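Enolase-phosphatase E1 (Saccharomyces cerevisiae, PDB 2G80) probably catalyses the magnesium-dependent enolization and dephosphorylation of 2,3-diketo-5-methylthiopentyl-1-phosphate to an acireductone in the methionine salvage pathway. Local coordinates at residues 131-136 with 248-253; 188-193 with 217-222; 225-230 with 242-247. All blocks are in the same frame, centred on the assembly; numbering follows the deposited sequence.

Contact 1. Residues 131-136 with 248-253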
loop_
_atom_site.group_PDB
_atom_site.type_symbol
_atom_site.label_atom_id
_atom_site.label_comp_id
_atom_site.label_asym_id
_atom_site.label_seq_id
_atom_site.Cartn_x
_atom_site.Cartn_y
_atom_site.Cartn_z
ATOM N N ILE A 131 14.116 1.256 1.538
ATOM C CA ILE A 131 14.602 -0.121 1.361
ATOM C C ILE A 131 15.652 -0.443 2.428
ATOM O O ILE A 131 15.579 -1.490 3.053
ATOM C CB ILE A 131 15.202 -0.392 -0.094
ATOM C CG1 ILE A 131 14.087 -0.381 -1.145
ATOM C CG2 ILE A 131 15.900 -1.739 -0.168
ATOM C CD1 ILE A 131 14.606 -0.367 -2.596
ATOM N N ASP A 132 16.631 0.437 2.583
ATOM C CA ASP A 132 17.720 0.277 3.563
ATOM C C ASP A 132 17.199 0.252 4.999
ATOM O O ASP A 132 17.691 -0.519 5.813
ATOM C CB ASP A 132 18.737 1.421 3.455
ATOM C CG ASP A 132 19.513 1.431 2.148
ATOM O OD1 ASP A 132 19.533 0.429 1.378
ATOM O OD2 ASP A 132 20.131 2.491 1.901
ATOM N N PHE A 133 16.237 1.136 5.288
ATOM C CA PHE A 133 15.571 1.243 6.587
ATOM C C PHE A 133 14.884 -0.075 6.969
ATOM O O PHE A 133 15.092 -0.582 8.056
ATOM C CB PHE A 133 14.562 2.390 6.529
ATOM C CG PHE A 133 13.766 2.586 7.789
ATOM C CD1 PHE A 133 12.544 1.918 7.964
ATOM C CD2 PHE A 133 14.214 3.462 8.788
ATOM C CE1 PHE A 133 11.784 2.120 9.110
ATOM C CE2 PHE A 133 13.466 3.659 9.942
ATOM C CZ PHE A 133 12.244 3.007 10.099
ATOM N N ILE A 134 14.061 -0.587 6.059
ATOM C CA ILE A 134 13.336 -1.861 6.218
ATOM C C ILE A 134 14.297 -3.041 6.410
ATOM O O ILE A 134 14.019 -3.914 7.207
ATOM C CB ILE A 134 12.373 -2.100 5.013
ATOM C CG1 ILE A 134 11.185 -1.115 5.094
ATOM C CG2 ILE A 134 11.803 -3.527 4.977
ATOM C CD1 ILE A 134 10.336 -1.043 3.799
ATOM N N LYS A 135 15.395 -3.070 5.649
ATOM C CA LYS A 135 16.407 -4.121 5.788
ATOM C C LYS A 135 17.202 -4.069 7.087
ATOM O O LYS A 135 17.724 -5.102 7.476
ATOM C CB LYS A 135 17.394 -4.127 4.615
ATOM C CG LYS A 135 16.822 -4.620 3.296
ATOM C CD LYS A 135 17.952 -4.802 2.263
ATOM C CE LYS A 135 17.421 -5.484 1.018
ATOM N NZ LYS A 135 18.491 -5.843 0.042
ATOM N N ARG A 136 17.345 -2.893 7.715
ATOM C CA ARG A 136 18.165 -2.763 8.934
ATOM C C ARG A 136 17.444 -2.757 10.274
ATOM O O ARG A 136 18.029 -3.190 11.267
ATOM C CB ARG A 136 19.100 -1.551 8.865
ATOM C CG ARG A 136 18.531 -0.196 9.090
ATOM C CD ARG A 136 19.652 0.797 9.219
ATOM N NE ARG A 136 19.079 2.136 9.328
ATOM C CZ ARG A 136 18.707 2.892 8.307
ATOM N NH1 ARG A 136 18.869 2.489 7.050
ATOM N NH2 ARG A 136 18.168 4.077 8.545
ATOM N N LYS A 248 12.430 13.903 5.576
ATOM C CA LYS A 248 12.543 13.917 4.115
ATOM C C LYS A 248 13.043 12.557 3.616
ATOM O O LYS A 248 12.865 12.207 2.451
ATOM C CB LYS A 248 13.496 15.006 3.641
ATOM C CG LYS A 248 13.118 16.438 4.049
ATOM C CD LYS A 248 11.893 16.987 3.333
ATOM N N ASN A 249 13.708 11.818 4.496
ATOM C CA ASN A 249 14.192 10.467 4.223
ATOM C C ASN A 249 14.445 9.753 5.545
ATOM O O ASN A 249 14.435 10.402 6.601
ATOM C CB ASN A 249 15.451 10.512 3.393
ATOM C CG ASN A 249 16.527 11.347 4.027
ATOM O OD1 ASN A 249 17.068 10.995 5.079
ATOM N ND2 ASN A 249 16.864 12.459 3.377
ATOM N N PHE A 250 14.706 8.443 5.485
ATOM C CA PHE A 250 14.910 7.650 6.704
ATOM C C PHE A 250 16.359 7.322 7.091
ATOM O O PHE A 250 16.561 6.551 8.024
ATOM C CB PHE A 250 14.023 6.382 6.682
ATOM C CG PHE A 250 12.558 6.633 6.333
ATOM C CD1 PHE A 250 11.908 7.880 6.584
ATOM C CD2 PHE A 250 11.799 5.589 5.846
ATOM C CE1 PHE A 250 10.559 8.070 6.269
ATOM C CE2 PHE A 250 10.457 5.746 5.571
ATOM C CZ PHE A 250 9.825 6.989 5.770
ATOM N N GLU A 251 17.337 7.948 6.442
ATOM C CA GLU A 251 18.771 7.743 6.749
ATOM C C GLU A 251 19.150 7.960 8.206
ATOM O O GLU A 251 19.911 7.176 8.745
ATOM C CB GLU A 251 19.677 8.624 5.877
ATOM C CG GLU A 251 19.747 8.174 4.438
ATOM C CD GLU A 251 20.535 9.141 3.524
ATOM O OE1 GLU A 251 21.459 9.853 4.005
ATOM O OE2 GLU A 251 20.210 9.172 2.310
ATOM N N THR A 252 18.580 8.979 8.844
ATOM C CA THR A 252 18.928 9.318 10.246
ATOM C C THR A 252 18.212 8.482 11.315
ATOM O O THR A 252 18.612 8.547 12.470
ATOM C CB THR A 252 18.683 10.832 10.586
ATOM O OG1 THR A 252 17.276 11.106 10.730
ATOM C CG2 THR A 252 19.282 11.739 9.525
ATOM N N LEU A 253 17.184 7.711 10.941
ATOM C CA LEU A 253 16.399 6.919 11.909
ATOM C C LEU A 253 17.029 5.591 12.338
ATOM O O LEU A 253 17.762 4.942 11.605
ATOM C CB LEU A 253 14.971 6.679 11.385
ATOM C CG LEU A 253 14.099 7.933 11.363
ATOM C CD1 LEU A 253 12.818 7.677 10.596
ATOM C CD2 LEU A 253 13.813 8.449 12.784
ATOM O OXT LEU A 253 16.795 5.141 13.474
#
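F133, on helix 128-136, and F250, in the loop after strand 246-247, form a T-shaped (edge-to-face) pair in which F250 turns its edge toward the face of F133. The ring centroids are 5.3 Å apart and the planes meet at 59°, well short of perpendicular. F250 leans in with CD2 over one face of F133, off centre toward the rim, while its CB closes on F133 CD2 at 3.6 Å. L253 comes to a different part of the same ring: its CB lies near the ring plane, 3.7 Å from F133 CE2. With CG anti to the backbone N (chi1 178°), the F133 side chain points its ring from the helix toward the tail. Shortening F133 to an alanine is likely to open a gap between helix and C-terminal tail, taking away the face that the F250 edge meets and the ring edge beside L253 CB.

R136, three residues further along the helix, holds the tail by its main-chain oxygens. Its chain runs extended from CG to NE and brings NH2 to L253 O, an oxygen of the terminal carboxylate, at 3.2 Å in an almost straight bond (N-H...O 176°), with the acceptor in the guanidinium plane. The same NH2 makes a weak, bent bond of 3.0 Å to F250 O, the carbonyl that opens the type I turn F250 to L253 and also accepts L253 N. NH2 is thus held mainly by L253 O, with F250 O a weaker second acceptor. The carboxylate gains a second cation through a salt bridge from OXT to K137.

Toward the sheet, F133 continues onto Y34 and L36 of strand 33-36, and F250 and L253 rest on strand 207-211, so the C-terminal tail lies beside helix 128-136 against the central parallel sheet.

Contact 2. Residues 188-193 with 217-222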
loop_
_atom_site.group_PDB
_atom_site.type_symbol
_atom_site.label_atom_id
_atom_site.label_comp_id
_atom_site.label_asym_id
_atom_site.label_seq_id
_atom_site.Cartn_x
_atom_site.Cartn_y
_atom_site.Cartn_z
ATOM N N THR A 188 -7.609 6.918 10.423
ATOM C CA THR A 188 -7.840 8.162 11.170
ATOM C C THR A 188 -8.534 7.981 12.552
ATOM O O THR A 188 -8.807 8.959 13.234
ATOM C CB THR A 188 -8.634 9.167 10.271
ATOM O OG1 THR A 188 -9.684 8.472 9.568
ATOM C CG2 THR A 188 -7.693 9.796 9.236
ATOM N N GLU A 189 -8.759 6.741 12.976
ATOM C CA GLU A 189 -9.378 6.413 14.273
ATOM C C GLU A 189 -8.325 5.824 15.233
ATOM O O GLU A 189 -7.615 4.853 14.887
ATOM C CB GLU A 189 -10.526 5.409 14.078
ATOM C CG GLU A 189 -11.774 5.957 13.336
ATOM C CD GLU A 189 -12.453 7.142 14.053
ATOM O OE1 GLU A 189 -12.567 7.124 15.304
ATOM O OE2 GLU A 189 -12.880 8.099 13.366
ATOM N N THR A 190 -8.231 6.409 16.428
ATOM C CA THR A 190 -7.294 5.973 17.482
ATOM C C THR A 190 -7.402 4.464 17.804
ATOM O O THR A 190 -6.374 3.806 17.981
ATOM C CB THR A 190 -7.474 6.855 18.762
ATOM O OG1 THR A 190 -7.085 8.213 18.462
ATOM C CG2 THR A 190 -6.651 6.348 19.957
ATOM N N GLN A 191 -8.631 3.941 17.827
ATOM C CA GLN A 191 -8.930 2.532 18.117
ATOM C C GLN A 191 -8.175 1.565 17.236
ATOM O O GLN A 191 -7.778 0.484 17.707
ATOM C CB GLN A 191 -10.441 2.254 17.979
ATOM C CG GLN A 191 -10.908 0.805 18.285
ATOM C CD GLN A 191 -10.720 0.398 19.749
ATOM O OE1 GLN A 191 -11.236 1.067 20.660
ATOM N NE2 GLN A 191 -10.005 -0.721 19.979
ATOM N N SER A 192 -8.052 1.932 15.958
ATOM C CA SER A 192 -7.300 1.170 14.983
ATOM C C SER A 192 -5.854 0.980 15.447
ATOM O O SER A 192 -5.322 -0.125 15.326
ATOM C CB SER A 192 -7.336 1.842 13.595
ATOM O OG SER A 192 -8.663 2.226 13.215
ATOM N N TYR A 193 -5.253 2.038 16.016
ATOM C CA TYR A 193 -3.863 1.963 16.552
ATOM C C TYR A 193 -3.767 1.138 17.850
ATOM O O TYR A 193 -2.770 0.506 18.095
ATOM C CB TYR A 193 -3.245 3.349 16.683
ATOM C CG TYR A 193 -3.138 3.962 15.322
ATOM C CD1 TYR A 193 -2.029 3.708 14.503
ATOM C CD2 TYR A 193 -4.184 4.738 14.805
ATOM C CE1 TYR A 193 -1.949 4.243 13.226
ATOM C CE2 TYR A 193 -4.124 5.258 13.524
ATOM C CZ TYR A 193 -3.002 5.025 12.733
ATOM O OH TYR A 193 -2.939 5.565 11.463
ATOM N N LEU A 217 -1.346 10.405 11.913
ATOM C CA LEU A 217 -0.410 10.631 13.010
ATOM C C LEU A 217 -1.135 11.102 14.263
ATOM O O LEU A 217 -0.798 10.644 15.352
ATOM C CB LEU A 217 0.689 11.624 12.602
ATOM C CG LEU A 217 1.668 11.266 11.458
ATOM C CD1 LEU A 217 2.597 12.427 11.267
ATOM C CD2 LEU A 217 2.519 9.965 11.672
ATOM N N ASP A 218 -2.132 11.983 14.103
ATOM C CA ASP A 218 -2.985 12.454 15.210
ATOM C C ASP A 218 -3.731 11.292 15.886
ATOM O O ASP A 218 -3.849 11.266 17.100
ATOM C CB ASP A 218 -4.072 13.429 14.726
ATOM C CG ASP A 218 -3.549 14.792 14.304
ATOM O OD1 ASP A 218 -2.384 15.138 14.527
ATOM O OD2 ASP A 218 -4.349 15.545 13.719
ATOM N N ALA A 219 -4.288 10.386 15.082
ATOM C CA ALA A 219 -5.016 9.216 15.596
ATOM C C ALA A 219 -4.077 8.321 16.421
ATOM O O ALA A 219 -4.415 7.923 17.531
ATOM C CB ALA A 219 -5.648 8.442 14.456
ATOM N N ALA A 220 -2.887 8.078 15.879
ATOM C CA ALA A 220 -1.826 7.284 16.516
ATOM C C ALA A 220 -1.384 7.883 17.846
ATOM O O ALA A 220 -1.284 7.164 18.847
ATOM C CB ALA A 220 -0.621 7.141 15.578
ATOM N N ALA A 221 -1.174 9.210 17.853
ATOM C CA ALA A 221 -0.766 9.938 19.045
ATOM C C ALA A 221 -1.777 9.858 20.210
ATOM O O ALA A 221 -1.376 10.041 21.363
ATOM C CB ALA A 221 -0.426 11.400 18.700
ATOM N N GLY A 222 -3.049 9.557 19.919
ATOM C CA GLY A 222 -4.075 9.359 20.948
ATOM C C GLY A 222 -3.862 8.157 21.869
ATOM O O GLY A 222 -4.388 8.135 22.982
#
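T190 and Y193, in the first turn of helix 190-200, meet A219 and A220 of helix 214-221 where two helices of the HAD-type Rossmann-like fold, joined along the chain through strand 207-211, come together. Small residues allow a close approach: the CA atoms of T190 and A219 are 4.4 Å apart.

The apolar part centres on Y193. The methyl of A220 sits over one face of its ring in a CH-pi contact, with CB 3.9 Å from the centroid and 14° off the normal. A219 CB touches the same ring obliquely at CE2 and also lies against the backbone of the preceding loop, 3.4 Å from T188 O. The phenol hydroxyl bonds to the carbonyl of K187, a residue predicted to bind substrate, which fixes the far end of the ring. Y143 and F209 bring further aromatic rings to Y193, joining this helix pair to the sheet.

Polar contact comes from T190. With OG1 beside the backbone N (chi1 -65°) and CG2 anti to it, the hydroxyl reaches A219 O while the methyl packs against G222. A219 O accepts G222 N within its own segment and takes a CA-H...O contact from T190. The hydroxyl of T190 donates to A219 O over 2.8 Å, in the carbonyl plane and on a lone pair, with a C=O...OG1 angle of 121°.

Contact 3. Residues 225-230 with 242-247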
loop_
_atom_site.group_PDB
_atom_site.type_symbol
_atom_site.label_atom_id
_atom_site.label_comp_id
_atom_site.label_asym_id
_atom_site.label_seq_id
_atom_site.Cartn_x
_atom_site.Cartn_y
_atom_site.Cartn_z
ATOM N N ILE A 225 1.636 6.552 20.688
ATOM C CA ILE A 225 2.625 6.151 19.702
ATOM C C ILE A 225 3.361 7.414 19.198
ATOM O O ILE A 225 2.713 8.396 18.852
ATOM C CB ILE A 225 1.967 5.399 18.503
ATOM C CG1 ILE A 225 1.202 4.133 18.957
ATOM C CG2 ILE A 225 3.028 5.078 17.397
ATOM C CD1 ILE A 225 0.460 3.456 17.822
ATOM N N ALA A 226 4.698 7.354 19.128
ATOM C CA ALA A 226 5.524 8.454 18.574
ATOM C C ALA A 226 5.252 8.554 17.056
ATOM O O ALA A 226 4.956 7.571 16.389
ATOM C CB ALA A 226 6.996 8.243 18.863
ATOM N N THR A 227 5.316 9.765 16.541
ATOM C CA THR A 227 4.915 10.086 15.184
ATOM C C THR A 227 6.007 10.853 14.466
ATOM O O THR A 227 6.774 11.580 15.103
ATOM C CB THR A 227 3.666 11.014 15.205
ATOM O OG1 THR A 227 3.973 12.178 15.984
ATOM C CG2 THR A 227 2.502 10.323 15.809
ATOM N N GLY A 228 6.050 10.686 13.147
ATOM C CA GLY A 228 6.989 11.419 12.269
ATOM C C GLY A 228 6.282 11.676 10.951
ATOM O O GLY A 228 5.624 10.751 10.432
ATOM N N LEU A 229 6.363 12.918 10.452
ATOM C CA LEU A 229 5.697 13.315 9.197
ATOM C C LEU A 229 6.637 13.083 8.023
ATOM O O LEU A 229 7.674 13.747 7.917
ATOM C CB LEU A 229 5.241 14.782 9.223
ATOM C CG LEU A 229 4.389 15.291 8.032
ATOM C CD1 LEU A 229 3.069 14.526 7.867
ATOM C CD2 LEU A 229 4.090 16.778 8.194
ATOM N N ALA A 230 6.298 12.116 7.168
ATOM C CA ALA A 230 7.106 11.816 5.989
ATOM C C ALA A 230 6.833 12.873 4.905
ATOM O O ALA A 230 5.672 13.204 4.630
ATOM C CB ALA A 230 6.830 10.393 5.462
ATOM N N GLN A 242 3.185 23.818 11.744
ATOM C CA GLN A 242 2.709 22.441 12.026
ATOM C C GLN A 242 3.558 21.713 13.106
ATOM O O GLN A 242 4.788 21.821 13.148
ATOM C CB GLN A 242 2.522 21.637 10.729
ATOM C CG GLN A 242 3.791 21.159 10.013
ATOM C CD GLN A 242 4.390 19.874 10.581
ATOM O OE1 GLN A 242 3.670 18.965 10.985
ATOM N NE2 GLN A 242 5.713 19.796 10.601
ATOM N N LYS A 243 2.863 20.957 13.953
ATOM C CA LYS A 243 3.444 20.321 15.150
ATOM C C LYS A 243 4.392 19.125 15.002
ATOM O O LYS A 243 5.191 18.871 15.910
ATOM C CB LYS A 243 2.312 19.932 16.127
ATOM C CG LYS A 243 1.339 18.824 15.657
ATOM C CD LYS A 243 0.184 18.725 16.624
ATOM C CE LYS A 243 -0.683 17.526 16.370
ATOM N NZ LYS A 243 -1.301 17.569 15.015
ATOM N N TYR A 244 4.347 18.431 13.868
ATOM C CA TYR A 244 5.142 17.204 13.684
ATOM C C TYR A 244 6.565 17.376 13.210
ATOM O O TYR A 244 6.870 18.316 12.474
ATOM C CB TYR A 244 4.412 16.243 12.754
ATOM C CG TYR A 244 3.132 15.753 13.349
ATOM C CD1 TYR A 244 3.171 14.934 14.476
ATOM C CD2 TYR A 244 1.879 16.100 12.813
ATOM C CE1 TYR A 244 2.010 14.464 15.078
ATOM C CE2 TYR A 244 0.680 15.600 13.395
ATOM C CZ TYR A 244 0.779 14.769 14.537
ATOM O OH TYR A 244 -0.290 14.244 15.217
ATOM N N GLN A 245 7.438 16.471 13.664
ATOM C CA GLN A 245 8.796 16.435 13.159
ATOM C C GLN A 245 8.699 15.889 11.727
ATOM O O GLN A 245 7.988 14.906 11.485
ATOM C CB GLN A 245 9.739 15.589 14.013
ATOM C CG GLN A 245 11.167 15.585 13.404
ATOM C CD GLN A 245 12.308 15.437 14.393
ATOM O OE1 GLN A 245 12.120 15.081 15.566
ATOM N NE2 GLN A 245 13.522 15.727 13.911
ATOM N N VAL A 246 9.376 16.556 10.794
ATOM C CA VAL A 246 9.351 16.196 9.363
ATOM C C VAL A 246 10.582 15.382 8.990
ATOM O O VAL A 246 11.692 15.767 9.347
ATOM C CB VAL A 246 9.286 17.454 8.460
ATOM C CG1 VAL A 246 9.285 17.076 6.959
ATOM C CG2 VAL A 246 8.033 18.305 8.807
ATOM N N TYR A 247 10.368 14.258 8.294
ATOM C CA TYR A 247 11.438 13.419 7.756
ATOM C C TYR A 247 11.364 13.426 6.221
ATOM O O TYR A 247 10.340 13.071 5.652
ATOM C CB TYR A 247 11.335 11.995 8.279
ATOM C CG TYR A 247 11.549 11.918 9.756
ATOM C CD1 TYR A 247 12.840 11.833 10.278
ATOM C CD2 TYR A 247 10.469 11.955 10.642
ATOM C CE1 TYR A 247 13.058 11.781 11.666
ATOM C CE2 TYR A 247 10.666 11.902 12.030
ATOM C CZ TYR A 247 11.964 11.813 12.538
ATOM O OH TYR A 247 12.184 11.760 13.889
HETATM O O HOH W 1 6.486 14.337 15.646
#
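This is a parallel strand pairing at one margin of the central sheet, where the short strand 246-247 adds to strand 226-230. L229 is held through both its backbone polar atoms: its N donates to Q245 O at 2.8 Å, and its O accepts Y247 N, also at 2.8 Å. Before the pairing begins, a water bridges the widening gap from T227 O to Q245 N. G228 lies at the edge of the Y247 ring, its CA 3.7 Å from CE2; a CB on G228 would probably run into that ring as it is placed.

In the Rossmann-like sheet of this HAD-family enzyme, strand 226-230 has strand 207-211 as its other neighbour, so 246-247 is the outermost strand on this side. On the face bearing L229 and V246, L229 CB packs on Y244 CB at 3.9 Å, and its CD2 makes a van der Waals contact with Q242 OE1 at 3.6 Å. The Q242 amide is bound into its own loop, OE1 accepting Y244 N from above the carbonyl plane while NE2 donates to Y244 O. Y244 offers its ring edge to T227 OG1, 3.1 Å from CE1, and its hydroxyl probably hydrogen-bonds to D218 of helix 214-221.

From the N terminus, helix 128-136 supplies the first half of contact 1, but that loop closes only at the C-terminal tail, 112 residues on. Contacts 2 and 3 are both nested inside it and follow one another in series: contact 2 closes between helices 190-200 and 214-221 before strand 226-230 opens contact 3, whose loop is short and returns as strand 246-247. Contacts 2 and 3 touch where D218 meets K243 in a salt bridge, tying helix 214-221 to the loop that leads into strand 246-247. Contacts 1 and 3 touch by packing of L253 on Y247, whereas contacts 1 and 2 remain about 10 Å apart at their nearest atoms.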